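Local coordinates for extracellular solute-binding protein, family 5 (Chelativorans sp., PDB 6WM6) that binds EDTA and related aminopolycarboxylates in the periplasm, probably delivering them to an ABC transporter for uptake, at residues A121-G126 with L190-L195. Sequence-based numbering, arbitrary orientation.
Sequences AVWSDG and LYPAHL
Trp123 lays one face of its indole against Pro192: Pro192 CB stands 3.8 Å from the centroid of the six-membered ring, almost directly over its centre, which defines a CH-pi contact. The far corner of the ring reaches backbone, with Trp123 CH2 3.5 Å from Pro192 N. The pyrrole side meets His194 obliquely, the two planes inclined at 51°. Asp133 of helix 131-141 accepts hydrogen bonds from Trp123 NE1 and Ala193 N, so one carboxylate ties the indole to the start of helix 193-196, where Pro192 holds the N-cap position. Replacing Trp123 by an alanine would probably open a gap beside Pro192 and leave Asp133 OD2 without its indole donor. From Asp125, inside the type I turn Trp123-Gly126, OD2 offers its syn lone pair to His194 NE2, which donates in the imidazole plane (2.7 Å, 169°). Asp125 CG sits between its backbone N and carbonyl carbon (chi1 56°), as does CG of His194, which turns the polar ends to face each other. The contact thus joins the loop after strand 111-117 to the short helix 193-196 of this family 5 solute-binding protein, and its nearly straight His-carboxylate bond would be expected to favour a protonated imidazole and, if so, add some charge attraction.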
loop_
_atom_site.group_PDB
_atom_site.type_symbol
_atom_site.label_atom_id
_atom_site.label_comp_id
_atom_site.label_asym_id
_atom_site.label_seq_id
_atom_site.Cartn_x
_atom_site.Cartn_y
_atom_site.Cartn_z
ATOM N N ALA A 121 -5.966 -27.004 -10.324
ATOM C CA ALA A 121 -6.159 -25.566 -10.491
ATOM C C ALA A 121 -6.619 -25.274 -11.925
ATOM O O ALA A 121 -5.913 -25.571 -12.901
ATOM C CB ALA A 121 -4.880 -24.808 -10.180
ATOM N N VAL A 122 -7.812 -24.697 -12.033
ATOM C CA VAL A 122 -8.461 -24.416 -13.302
ATOM C C VAL A 122 -9.106 -23.039 -13.263
ATOM O O VAL A 122 -9.476 -22.529 -12.197
ATOM C CB VAL A 122 -9.536 -25.478 -13.654
ATOM C CG1 VAL A 122 -8.922 -26.872 -13.773
ATOM C CG2 VAL A 122 -10.681 -25.456 -12.628
ATOM N N TRP A 123 -9.257 -22.444 -14.449
ATOM C CA TRP A 123 -10.097 -21.260 -14.618
ATOM C C TRP A 123 -11.561 -21.677 -14.594
ATOM O O TRP A 123 -11.902 -22.861 -14.686
ATOM C CB TRP A 123 -9.731 -20.548 -15.922
ATOM C CG TRP A 123 -8.336 -20.024 -15.952
ATOM C CD1 TRP A 123 -7.259 -20.565 -16.610
ATOM C CD2 TRP A 123 -7.843 -18.856 -15.281
ATOM N NE1 TRP A 123 -6.139 -19.800 -16.401
ATOM C CE2 TRP A 123 -6.467 -18.746 -15.590
ATOM C CE3 TRP A 123 -8.437 -17.895 -14.464
ATOM C CZ2 TRP A 123 -5.671 -17.722 -15.084
ATOM C CZ3 TRP A 123 -7.654 -16.866 -13.970
ATOM C CH2 TRP A 123 -6.289 -16.796 -14.266
ATOM N N SER A 124 -12.451 -20.684 -14.513
ATOM C CA SER A 124 -13.878 -20.942 -14.331
ATOM C C SER A 124 -14.526 -21.603 -15.528
ATOM O O SER A 124 -15.657 -22.082 -15.400
ATOM C CB SER A 124 -14.592 -19.636 -13.988
ATOM O OG SER A 124 -14.266 -18.637 -14.925
ATOM N N ASP A 125 -13.867 -21.621 -16.668
ATOM C CA ASP A 125 -14.357 -22.333 -17.850
ATOM C C ASP A 125 -13.772 -23.743 -17.957
ATOM O O ASP A 125 -13.998 -24.424 -18.974
ATOM C CB ASP A 125 -14.057 -21.522 -19.117
ATOM C CG ASP A 125 -12.576 -21.183 -19.284
ATOM O OD1 ASP A 125 -11.719 -21.691 -18.517
ATOM O OD2 ASP A 125 -12.257 -20.390 -20.214
ATOM N N GLY A 126 -13.063 -24.204 -16.925
ATOM C CA GLY A 126 -12.480 -25.524 -16.900
ATOM C C GLY A 126 -11.100 -25.637 -17.509
ATOM O O GLY A 126 -10.474 -26.704 -17.403
ATOM N N LEU A 190 -2.512 -13.311 -11.445
ATOM C CA LEU A 190 -2.491 -14.032 -12.708
ATOM C C LEU A 190 -3.812 -13.848 -13.447
ATOM O O LEU A 190 -4.880 -13.828 -12.833
ATOM C CB LEU A 190 -2.238 -15.528 -12.472
ATOM C CG LEU A 190 -0.857 -15.869 -11.929
ATOM C CD1 LEU A 190 -0.789 -17.325 -11.522
ATOM C CD2 LEU A 190 0.197 -15.565 -12.983
ATOM N N TYR A 191 -3.726 -13.737 -14.774
ATOM C CA TYR A 191 -4.848 -13.491 -15.667
ATOM C C TYR A 191 -4.943 -14.612 -16.691
ATOM O O TYR A 191 -3.941 -15.256 -17.031
ATOM C CB TYR A 191 -4.700 -12.110 -16.330
ATOM C CG TYR A 191 -4.726 -11.028 -15.274
ATOM C CD1 TYR A 191 -5.936 -10.498 -14.835
ATOM C CD2 TYR A 191 -3.565 -10.587 -14.651
ATOM C CE1 TYR A 191 -5.990 -9.549 -13.841
ATOM C CE2 TYR A 191 -3.610 -9.622 -13.642
ATOM C CZ TYR A 191 -4.830 -9.112 -13.249
ATOM O OH TYR A 191 -4.900 -8.169 -12.218
ATOM N N PRO A 192 -6.148 -14.883 -17.219
ATOM C CA PRO A 192 -6.307 -16.042 -18.114
ATOM C C PRO A 192 -5.756 -15.797 -19.517
ATOM O O PRO A 192 -6.400 -15.149 -20.369
ATOM C CB PRO A 192 -7.823 -16.268 -18.119
ATOM C CG PRO A 192 -8.390 -14.894 -17.855
ATOM C CD PRO A 192 -7.443 -14.286 -16.849
ATOM N N ALA A 193 -4.582 -16.371 -19.779
ATOM C CA ALA A 193 -3.902 -16.155 -21.054
ATOM C C ALA A 193 -4.733 -16.644 -22.224
ATOM O O ALA A 193 -4.736 -16.019 -23.285
ATOM C CB ALA A 193 -2.547 -16.862 -21.046
ATOM N N HIS A 194 -5.455 -17.759 -22.059
ATOM C CA HIS A 194 -6.223 -18.304 -23.170
ATOM C C HIS A 194 -7.378 -17.408 -23.556
ATOM O O HIS A 194 -7.843 -17.484 -24.704
ATOM C CB HIS A 194 -6.713 -19.719 -22.853
ATOM C CG HIS A 194 -7.758 -19.783 -21.791
ATOM N ND1 HIS A 194 -7.472 -19.665 -20.446
ATOM C CD2 HIS A 194 -9.092 -19.990 -21.876
ATOM C CE1 HIS A 194 -8.589 -19.772 -19.756
ATOM N NE2 HIS A 194 -9.584 -19.969 -20.596
ATOM N N LEU A 195 -7.876 -16.580 -22.650
ATOM C CA LEU A 195 -8.888 -15.593 -22.988
ATOM C C LEU A 195 -8.255 -14.318 -23.527
ATOM O O LEU A 195 -8.730 -13.767 -24.529
ATOM C CB LEU A 195 -9.797 -15.307 -21.792
ATOM C CG LEU A 195 -10.485 -16.541 -21.231
ATOM C CD1 LEU A 195 -11.329 -16.230 -20.006
ATOM C CD2 LEU A 195 -11.372 -17.188 -22.299
#